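PDB 5L10: N-acylhomoserine lactone dependent regulatory protein from Burkholderia cenocepacia, which probably binds DNA and regulates transcription in response to N-acylhomoserine lactones, the present chain holding its autoinducer-binding domain. Local coordinates for residues H68-F73 / T103-D108; V92-F97 / V131-R136; P54-V59 / G74-D79. All coordinates share one frame; numbering follows the deposited sequence.

Contact 1: residues H68-F73 / T103-D108; sequences HRYVKF and TAFWHD
Arg69 reaches from helix 64-72 to Asp108 on helix 103-111 in a salt bridge that uses one edge of the guanidinium and a single carboxylate oxygen. NH2 of Arg69 donates to OD1 of Asp108 over 2.7 Å in a fairly straight bond (163°), with the oxygen lying in the guanidinium plane. NE of Arg69 adds a weak second bond to the same OD1 at 3.3 Å. The two flat groups stand almost perpendicular, 82° apart, and the donor meets the syn side of OD1 from somewhat outside the carboxylate plane. A bend at chi3 (74°) swings the guanidinium end across to the aspartate.

The ring edge of Phe73 lies beside the other oxygen: CD2 of Phe73 is 3.5 Å from OD2 of Asp108, with ring and carboxylate tilted only modestly against each other. CE2 of the same phenyl ring sits over the rim of one guanidinium face, so Phe73 borders both partners of the bridge.

Beyond it Tyr70 and Phe105 meet edge to edge, CE1 to CE1 at 3.7 Å, each touching atom near the plane of the other ring. Both aromatic side chains run with CG anti to the backbone N, which carries the rings into the gap between the helices. Behind Phe105 its CD2 lies over the centre of the Trp106 ring.

Tyr70, whose hydroxyl has Asp79 as its partner, continues past the contact to lay its ring against Met56 and Ile58 of strand 56-60, while Phe105 rests on Pro80 at the start of helix 80-87.

Contact 2: residues V92-F97 / V131-R136; sequences VVWNAF and VLTLVR
The indole of Trp94 presents its six-membered ring to two branched side chains of strand 129-136. CG2 of Thr133 lies in the ring plane at the indole edge, 3.8 Å from CZ2 of Trp94. CG2 of Val135 comes in obliquely, 3.8 Å from the same CZ2 and 3.9 Å from CH2 of Trp94, and CG1 of Val135 adds a looser touch on CH2 at 4.0 Å. The indole therefore runs crosswise to both side chains, its benzo end reaching the methyl groups of residues two apart on one strand. Trp94 gets there with CG held between the backbone N and the carbonyl carbon (chi1 48°). In Thr133 the methyl, anti to the backbone N, faces the indole, and the hydroxyl is left for polar partners.

The strands are not neighbours. Strand 116-123 runs between them in the five-stranded antiparallel sheet of the autoinducer-binding domain, so the large indole spans an intervening strand. That strand supplies the polar fixing point: the hydroxyl of Ser119 is hydrogen-bonded to both NE1 of Trp94 and OG1 of Thr133, pinning the nitrogen side of the indole while its carbon edge packs on the methyls. OG1 of Thr133 is also bonded to a glycerol, probably from the crystallisation liquor, consistent with a pocket on this side of the sheet.

Just past Trp94, strand 92-95, at one border of the sheet, ends in an Asx turn, where OD1 of Asn95 accepts from N of Phe97 at 2.8 Å in the carbonyl plane. The indole also touches Ile81 of helix 80-87.

Contact 3: residues P54-V59 / G74-D79; sequences PDMQIV and GYVTID
Strand 56-60, at one border of the antiparallel sheet, meets the turn that joins helix 64-72 to helix 80-87 through the side chains of Met56 and Val76. Met56 is a selenomethionine, and its chain folds back on itself at chi2 and chi3 (81° and 65°), bringing both ends of the side chain to one methyl. CG2 of Val76 lies 3.6 Å from CB of Met56 and 3.7 Å from the terminal CE of Met56. Met56 and Val76 run antiparallel alongside one another, a purely apolar meeting. CG2, trans to the backbone N of Val76, is the branch that enters the bend of Met56.

The turn that offers this valine begins with a Schellman motif: Gly74, at positive phi, closes helix 64-72, and N of Thr77 then bonds to O of Gly74 at 3.2 Å. It finishes at Asp79, the N-cap of helix 80-87, whose OD1 makes weak bonds to the backbone N of Ile81 and Ile82.

At the outer end the poorly ordered Pro54 borders the contact, with O of Pro54 4.1 Å from CG2 of Val76. Tyr70 of helix 64-72 touches both Met56 and Val76.

The three centres form a triangle, contact 1 being 11 Å from contact 3 and 15 Å from contact 2, with 16 Å between contacts 2 and 3. Contact 1 is tied to contact 3 by a probable hydrogen bond, Tyr70 OH to Asp79 OD2 at 2.5 Å, and to contact 2 by ring packing of Trp106 against Trp94. Contacts 2 and 3 do not touch (nearest atoms about 6 Å apart), but both reach the same sheet. Glycerol lies near Tyr70, Met56 and Thr133, and Asp79 OD2 bonds weakly to glycerol. As in LuxR-family relatives, the space between this sheet and the helices carrying contact 1 probably receives the acylhomoserine lactone.

Contact 1: residues H68-F73 / T103-D108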
loop_
_atom_site.group_PDB
_atom_site.type_symbol
_atom_site.label_atom_id
_atom_site.label_comp_id
_atom_site.label_asym_id
_atom_site.label_seq_id
_atom_site.Cartn_x
_atom_site.Cartn_y
_atom_site.Cartn_z
ATOM N N HIS A 68 -17.665 15.638 14.704
ATOM C CA HIS A 68 -18.777 16.583 14.665
ATOM C C HIS A 68 -18.298 17.988 14.328
ATOM O O HIS A 68 -18.936 18.698 13.542
ATOM C CB HIS A 68 -19.519 16.579 16.002
ATOM C CG HIS A 68 -20.536 17.671 16.133
ATOM N ND1 HIS A 68 -21.831 17.544 15.677
ATOM C CD2 HIS A 68 -20.449 18.909 16.672
ATOM C CE1 HIS A 68 -22.497 18.657 15.930
ATOM N NE2 HIS A 68 -21.681 19.502 16.533
ATOM N N ARG A 69 -17.174 18.409 14.910
ATOM C CA ARG A 69 -16.631 19.721 14.587
ATOM C C ARG A 69 -15.912 19.711 13.246
ATOM O O ARG A 69 -15.913 20.726 12.540
ATOM C CB ARG A 69 -15.707 20.187 15.711
ATOM C CG ARG A 69 -16.442 20.352 17.032
ATOM C CD ARG A 69 -15.519 20.179 18.215
ATOM N NE ARG A 69 -14.646 21.329 18.408
ATOM C CZ ARG A 69 -14.946 22.365 19.183
ATOM N NH1 ARG A 69 -16.102 22.393 19.832
ATOM N NH2 ARG A 69 -14.093 23.372 19.311
ATOM N N TYR A 70 -15.318 18.573 12.875
ATOM C CA TYR A 70 -14.769 18.415 11.534
ATOM C C TYR A 70 -15.837 18.626 10.466
ATOM O O TYR A 70 -15.533 19.105 9.367
ATOM C CB TYR A 70 -14.138 17.025 11.397
ATOM C CG TYR A 70 -13.355 16.811 10.119
ATOM C CD1 TYR A 70 -11.986 17.040 10.074
ATOM C CD2 TYR A 70 -13.983 16.368 8.964
ATOM C CE1 TYR A 70 -11.270 16.846 8.910
ATOM C CE2 TYR A 70 -13.275 16.171 7.798
ATOM C CZ TYR A 70 -11.920 16.410 7.775
ATOM O OH TYR A 70 -11.215 16.211 6.612
ATOM N N VAL A 71 -17.088 18.289 10.769
ATOM C CA VAL A 71 -18.171 18.420 9.801
ATOM C C VAL A 71 -18.771 19.819 9.821
ATOM O O VAL A 71 -18.887 20.466 8.777
ATOM C CB VAL A 71 -19.246 17.343 10.061
ATOM C CG1 VAL A 71 -20.497 17.631 9.250
ATOM C CG2 VAL A 71 -18.707 15.961 9.717
ATOM N N LYS A 72 -19.154 20.314 11.004
ATOM C CA LYS A 72 -19.844 21.598 11.081
ATOM C C LYS A 72 -18.941 22.770 10.714
ATOM O O LYS A 72 -19.448 23.816 10.297
ATOM C CB LYS A 72 -20.435 21.808 12.478
ATOM C CG LYS A 72 -19.449 22.310 13.518
ATOM C CD LYS A 72 -20.100 22.478 14.886
ATOM C CE LYS A 72 -21.088 23.629 14.895
ATOM N NZ LYS A 72 -21.620 23.903 16.262
ATOM N N PHE A 73 -17.624 22.622 10.847
ATOM C CA PHE A 73 -16.696 23.673 10.455
ATOM C C PHE A 73 -16.155 23.489 9.043
ATOM O O PHE A 73 -15.319 24.290 8.610
ATOM C CB PHE A 73 -15.530 23.758 11.447
ATOM C CG PHE A 73 -15.936 24.198 12.827
ATOM C CD1 PHE A 73 -17.080 24.959 13.015
ATOM C CD2 PHE A 73 -15.180 23.848 13.935
ATOM C CE1 PHE A 73 -17.463 25.363 14.282
ATOM C CE2 PHE A 73 -15.561 24.250 15.206
ATOM C CZ PHE A 73 -16.701 25.010 15.378
ATOM N N THR A 103 -4.785 27.274 11.555
ATOM C CA THR A 103 -4.807 27.379 13.010
ATOM C C THR A 103 -6.075 26.773 13.596
ATOM O O THR A 103 -6.019 26.064 14.608
ATOM C CB THR A 103 -4.663 28.842 13.422
ATOM O OG1 THR A 103 -3.527 29.410 12.757
ATOM C CG2 THR A 103 -4.468 28.957 14.925
ATOM N N ALA A 104 -7.226 27.024 12.967
ATOM C CA ALA A 104 -8.483 26.496 13.491
ATOM C C ALA A 104 -8.517 24.974 13.431
ATOM O O ALA A 104 -9.042 24.323 14.341
ATOM C CB ALA A 104 -9.663 27.084 12.722
ATOM N N PHE A 105 -7.960 24.388 12.370
ATOM C CA PHE A 105 -7.991 22.937 12.218
ATOM C C PHE A 105 -7.203 22.255 13.330
ATOM O O PHE A 105 -7.731 21.409 14.062
ATOM C CB PHE A 105 -7.442 22.550 10.844
ATOM C CG PHE A 105 -7.391 21.069 10.599
ATOM C CD1 PHE A 105 -8.479 20.406 10.055
ATOM C CD2 PHE A 105 -6.250 20.341 10.895
ATOM C CE1 PHE A 105 -8.432 19.045 9.817
ATOM C CE2 PHE A 105 -6.197 18.979 10.660
ATOM C CZ PHE A 105 -7.289 18.331 10.120
ATOM N N TRP A 106 -5.927 22.619 13.476
ATOM C CA TRP A 106 -5.083 21.982 14.479
ATOM C C TRP A 106 -5.538 22.303 15.899
ATOM O O TRP A 106 -5.318 21.497 16.811
ATOM C CB TRP A 106 -3.629 22.401 14.268
ATOM C CG TRP A 106 -3.055 21.925 12.964
ATOM C CD1 TRP A 106 -2.613 22.698 11.928
ATOM C CD2 TRP A 106 -2.865 20.563 12.557
ATOM N NE1 TRP A 106 -2.158 21.900 10.904
ATOM C CE2 TRP A 106 -2.300 20.587 11.265
ATOM C CE3 TRP A 106 -3.119 19.326 13.159
ATOM C CZ2 TRP A 106 -1.987 19.421 10.566
ATOM C CZ3 TRP A 106 -2.807 18.172 12.463
ATOM C CH2 TRP A 106 -2.246 18.227 11.181
ATOM N N HIS A 107 -6.166 23.466 16.105
ATOM C CA HIS A 107 -6.698 23.811 17.421
ATOM C C HIS A 107 -7.704 22.769 17.895
ATOM O O HIS A 107 -7.600 22.245 19.009
ATOM C CB HIS A 107 -7.336 25.201 17.369
ATOM C CG HIS A 107 -8.185 25.533 18.559
ATOM N ND1 HIS A 107 -7.661 26.032 19.732
ATOM C CD2 HIS A 107 -9.524 25.454 18.749
ATOM C CE1 HIS A 107 -8.639 26.239 20.597
ATOM N NE2 HIS A 107 -9.780 25.895 20.025
ATOM N N ASP A 108 -8.679 22.444 17.045
ATOM C CA ASP A 108 -9.685 21.452 17.406
ATOM C C ASP A 108 -9.079 20.056 17.518
ATOM O O ASP A 108 -9.462 19.277 18.397
ATOM C CB ASP A 108 -10.819 21.473 16.382
ATOM C CG ASP A 108 -11.681 22.713 16.496
ATOM O OD1 ASP A 108 -12.019 23.097 17.636
ATOM O OD2 ASP A 108 -12.021 23.307 15.451
#

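Contact 2: residues V92-F97 / V131-R136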
loop_
_atom_site.group_PDB
_atom_site.type_symbol
_atom_site.label_atom_id
_atom_site.label_comp_id
_atom_site.label_asym_id
_atom_site.label_seq_id
_atom_site.Cartn_x
_atom_site.Cartn_y
_atom_site.Cartn_z
ATOM N N VAL A 92 2.858 10.769 5.994
ATOM C CA VAL A 92 2.985 12.093 6.597
ATOM C C VAL A 92 2.891 11.949 8.110
ATOM O O VAL A 92 1.873 11.482 8.634
ATOM C CB VAL A 92 1.908 13.056 6.075
ATOM C CG1 VAL A 92 1.932 14.354 6.862
ATOM C CG2 VAL A 92 2.113 13.324 4.601
ATOM N N VAL A 93 3.949 12.348 8.808
ATOM C CA VAL A 93 3.961 12.423 10.266
ATOM C C VAL A 93 3.695 13.867 10.665
ATOM O O VAL A 93 4.351 14.788 10.161
ATOM C CB VAL A 93 5.302 11.934 10.840
ATOM C CG1 VAL A 93 5.283 11.979 12.361
ATOM C CG2 VAL A 93 5.609 10.533 10.339
ATOM N N TRP A 94 2.736 14.076 11.563
ATOM C CA TRP A 94 2.349 15.429 11.929
ATOM C C TRP A 94 2.121 15.538 13.431
ATOM O O TRP A 94 1.885 14.544 14.122
ATOM C CB TRP A 94 1.101 15.880 11.157
ATOM C CG TRP A 94 -0.026 14.894 11.162
ATOM C CD1 TRP A 94 -0.318 13.977 10.194
ATOM C CD2 TRP A 94 -1.027 14.738 12.175
ATOM N NE1 TRP A 94 -1.436 13.257 10.544
ATOM C CE2 TRP A 94 -1.890 13.705 11.757
ATOM C CE3 TRP A 94 -1.274 15.368 13.398
ATOM C CZ2 TRP A 94 -2.984 13.292 12.516
ATOM C CZ3 TRP A 94 -2.359 14.957 14.149
ATOM C CH2 TRP A 94 -3.198 13.926 13.708
ATOM N N ASN A 95 2.201 16.780 13.918
ATOM C CA ASN A 95 2.035 17.131 15.325
ATOM C C ASN A 95 1.125 18.347 15.399
ATOM O O ASN A 95 1.486 19.420 14.906
ATOM C CB ASN A 95 3.391 17.427 15.979
ATOM C CG ASN A 95 3.286 17.739 17.472
ATOM O OD1 ASN A 95 2.365 18.419 17.928
ATOM N ND2 ASN A 95 4.250 17.245 18.237
ATOM N N ALA A 96 -0.038 18.190 16.036
ATOM C CA ALA A 96 -1.025 19.266 16.056
ATOM C C ALA A 96 -0.484 20.536 16.702
ATOM O O ALA A 96 -0.911 21.639 16.346
ATOM C CB ALA A 96 -2.294 18.799 16.773
ATOM N N PHE A 97 0.455 20.414 17.642
ATOM C CA PHE A 97 1.021 21.600 18.274
ATOM C C PHE A 97 2.096 22.271 17.431
ATOM O O PHE A 97 2.476 23.405 17.734
ATOM C CB PHE A 97 1.610 21.253 19.647
ATOM C CG PHE A 97 0.596 20.751 20.636
ATOM C CD1 PHE A 97 -0.325 21.615 21.211
ATOM C CD2 PHE A 97 0.573 19.415 21.005
ATOM C CE1 PHE A 97 -1.256 21.153 22.123
ATOM C CE2 PHE A 97 -0.355 18.948 21.916
ATOM C CZ PHE A 97 -1.271 19.816 22.474
ATOM N N VAL A 131 -7.451 7.587 2.951
ATOM C CA VAL A 131 -6.428 8.068 3.870
ATOM C C VAL A 131 -6.556 7.295 5.172
ATOM O O VAL A 131 -7.594 7.368 5.843
ATOM C CB VAL A 131 -6.560 9.577 4.119
ATOM C CG1 VAL A 131 -5.578 10.021 5.190
ATOM C CG2 VAL A 131 -6.331 10.337 2.826
ATOM N N LEU A 132 -5.503 6.562 5.530
ATOM C CA LEU A 132 -5.400 5.936 6.840
ATOM C C LEU A 132 -4.614 6.856 7.757
ATOM O O LEU A 132 -3.521 7.310 7.401
ATOM C CB LEU A 132 -4.715 4.571 6.761
ATOM C CG LEU A 132 -4.455 3.913 8.125
ATOM C CD1 LEU A 132 -5.757 3.447 8.777
ATOM C CD2 LEU A 132 -3.464 2.764 8.001
ATOM N N THR A 133 -5.171 7.134 8.932
ATOM C CA THR A 133 -4.562 8.048 9.889
ATOM C C THR A 133 -4.454 7.347 11.234
ATOM O O THR A 133 -5.463 6.886 11.780
ATOM C CB THR A 133 -5.381 9.336 10.005
ATOM O OG1 THR A 133 -5.351 10.032 8.753
ATOM C CG2 THR A 133 -4.815 10.232 11.073
ATOM N N LEU A 134 -3.233 7.252 11.755
ATOM C CA LEU A 134 -2.963 6.646 13.054
ATOM C C LEU A 134 -2.501 7.742 14.004
ATOM O O LEU A 134 -1.489 8.404 13.746
ATOM C CB LEU A 134 -1.903 5.552 12.936
ATOM C CG LEU A 134 -2.164 4.492 11.871
ATOM C CD1 LEU A 134 -1.026 3.485 11.835
ATOM C CD2 LEU A 134 -3.500 3.809 12.117
ATOM N N VAL A 135 -3.237 7.937 15.095
ATOM C CA VAL A 135 -2.979 9.045 16.005
ATOM C C VAL A 135 -2.800 8.520 17.421
ATOM O O VAL A 135 -3.550 7.646 17.871
ATOM C CB VAL A 135 -4.111 10.092 15.965
ATOM C CG1 VAL A 135 -3.674 11.355 16.679
ATOM C CG2 VAL A 135 -4.505 10.397 14.534
ATOM N N ARG A 136 -1.803 9.056 18.117
ATOM C CA ARG A 136 -1.643 8.871 19.551
ATOM C C ARG A 136 -1.821 10.214 20.250
ATOM O O ARG A 136 -1.535 11.271 19.681
ATOM C CB ARG A 136 -0.275 8.267 19.892
ATOM C CG ARG A 136 0.801 8.539 18.858
ATOM C CD ARG A 136 1.998 7.639 19.088
ATOM N NE ARG A 136 2.709 7.991 20.311
ATOM C CZ ARG A 136 3.602 7.209 20.905
ATOM N NH1 ARG A 136 3.884 6.019 20.395
ATOM N NH2 ARG A 136 4.205 7.610 22.016
#

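Contact 3: residues P54-V59 / G74-D79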
loop_
_atom_site.group_PDB
_atom_site.type_symbol
_atom_site.label_atom_id
_atom_site.label_comp_id
_atom_site.label_asym_id
_atom_site.label_seq_id
_atom_site.Cartn_x
_atom_site.Cartn_y
_atom_site.Cartn_z
ATOM N N PRO A 54 -16.370 17.957 -2.658
ATOM C CA PRO A 54 -15.729 16.708 -2.221
ATOM C C PRO A 54 -16.388 16.146 -0.968
ATOM O O PRO A 54 -16.542 16.840 0.040
ATOM C CB PRO A 54 -14.279 17.129 -1.954
ATOM C CG PRO A 54 -14.078 18.350 -2.791
ATOM C CD PRO A 54 -15.402 19.057 -2.809
ATOM N N ASP A 55 -16.775 14.874 -1.039
ATOM C CA ASP A 55 -17.435 14.192 0.066
ATOM C C ASP A 55 -16.445 13.278 0.773
ATOM O O ASP A 55 -15.760 12.474 0.130
ATOM C CB ASP A 55 -18.642 13.385 -0.421
ATOM C CG ASP A 55 -19.287 12.567 0.691
ATOM O OD1 ASP A 55 -20.025 13.151 1.516
ATOM O OD2 ASP A 55 -19.063 11.337 0.734
HETATM N N MSE A 56 -16.385 13.398 2.093
HETATM C CA MSE A 56 -15.466 12.621 2.905
HETATM C C MSE A 56 -16.225 11.646 3.789
HETATM O O MSE A 56 -16.921 12.053 4.722
HETATM C CB MSE A 56 -14.609 13.552 3.763
HETATM C CG MSE A 56 -13.630 12.850 4.682
HETATM SE SE MSE A 56 -11.996 12.298 3.785
HETATM C CE MSE A 56 -11.277 14.050 3.318
ATOM N N GLN A 57 -16.101 10.357 3.484
ATOM C CA GLN A 57 -16.641 9.305 4.331
ATOM C C GLN A 57 -15.591 8.916 5.364
ATOM O O GLN A 57 -14.452 8.604 5.009
ATOM C CB GLN A 57 -17.048 8.092 3.498
ATOM C CG GLN A 57 -17.401 6.881 4.336
ATOM C CD GLN A 57 -18.105 5.803 3.540
ATOM O OE1 GLN A 57 -19.070 5.208 4.012
ATOM N NE2 GLN A 57 -17.623 5.541 2.333
ATOM N N ILE A 58 -15.973 8.940 6.638
ATOM C CA ILE A 58 -15.030 8.767 7.738
ATOM C C ILE A 58 -15.497 7.624 8.624
ATOM O O ILE A 58 -16.627 7.645 9.126
ATOM C CB ILE A 58 -14.875 10.050 8.569
ATOM C CG1 ILE A 58 -14.353 11.191 7.697
ATOM C CG2 ILE A 58 -13.952 9.802 9.753
ATOM C CD1 ILE A 58 -14.314 12.537 8.395
ATOM N N VAL A 59 -14.628 6.637 8.824
ATOM C CA VAL A 59 -14.815 5.611 9.842
ATOM C C VAL A 59 -13.599 5.634 10.757
ATOM O O VAL A 59 -12.481 5.937 10.325
ATOM C CB VAL A 59 -15.026 4.204 9.235
ATOM C CG1 VAL A 59 -16.252 4.193 8.341
ATOM C CG2 VAL A 59 -13.800 3.761 8.458
ATOM N N GLY A 74 -16.601 22.462 8.325
ATOM C CA GLY A 74 -16.214 22.287 6.933
ATOM C C GLY A 74 -14.742 22.010 6.717
ATOM O O GLY A 74 -14.149 22.524 5.761
ATOM N N TYR A 75 -14.139 21.186 7.577
ATOM C CA TYR A 75 -12.699 20.966 7.512
ATOM C C TYR A 75 -12.272 20.136 6.309
ATOM O O TYR A 75 -11.085 20.139 5.968
ATOM C CB TYR A 75 -12.213 20.296 8.796
ATOM C CG TYR A 75 -12.141 21.231 9.978
ATOM C CD1 TYR A 75 -12.117 22.609 9.797
ATOM C CD2 TYR A 75 -12.096 20.740 11.275
ATOM C CE1 TYR A 75 -12.051 23.468 10.873
ATOM C CE2 TYR A 75 -12.031 21.593 12.359
ATOM C CZ TYR A 75 -12.009 22.955 12.152
ATOM O OH TYR A 75 -11.945 23.809 13.227
ATOM N N VAL A 76 -13.197 19.420 5.663
ATOM C CA VAL A 76 -12.822 18.653 4.476
ATOM C C VAL A 76 -12.335 19.581 3.373
ATOM O O VAL A 76 -11.515 19.187 2.533
ATOM C CB VAL A 76 -14.000 17.775 4.003
ATOM C CG1 VAL A 76 -15.185 18.638 3.577
ATOM C CG2 VAL A 76 -13.562 16.866 2.864
ATOM N N THR A 77 -12.807 20.829 3.367
ATOM C CA THR A 77 -12.399 21.778 2.337
ATOM C C THR A 77 -10.920 22.125 2.455
ATOM O O THR A 77 -10.234 22.311 1.442
ATOM C CB THR A 77 -13.261 23.036 2.433
ATOM O OG1 THR A 77 -14.619 22.708 2.119
ATOM C CG2 THR A 77 -12.769 24.117 1.477
ATOM N N ILE A 78 -10.402 22.191 3.680
ATOM C CA ILE A 78 -9.082 22.758 3.928
ATOM C C ILE A 78 -8.215 21.819 4.758
ATOM O O ILE A 78 -7.242 22.258 5.382
ATOM C CB ILE A 78 -9.215 24.131 4.618
ATOM C CG1 ILE A 78 -10.185 24.054 5.804
ATOM C CG2 ILE A 78 -9.691 25.178 3.627
ATOM C CD1 ILE A 78 -9.558 23.612 7.117
ATOM N N ASP A 79 -8.554 20.529 4.778
ATOM C CA ASP A 79 -7.832 19.563 5.601
ATOM C C ASP A 79 -6.354 19.532 5.222
ATOM O O ASP A 79 -5.999 19.071 4.130
ATOM C CB ASP A 79 -8.448 18.169 5.460
ATOM C CG ASP A 79 -7.962 17.193 6.527
ATOM O OD1 ASP A 79 -6.764 17.215 6.885
ATOM O OD2 ASP A 79 -8.788 16.389 7.007
#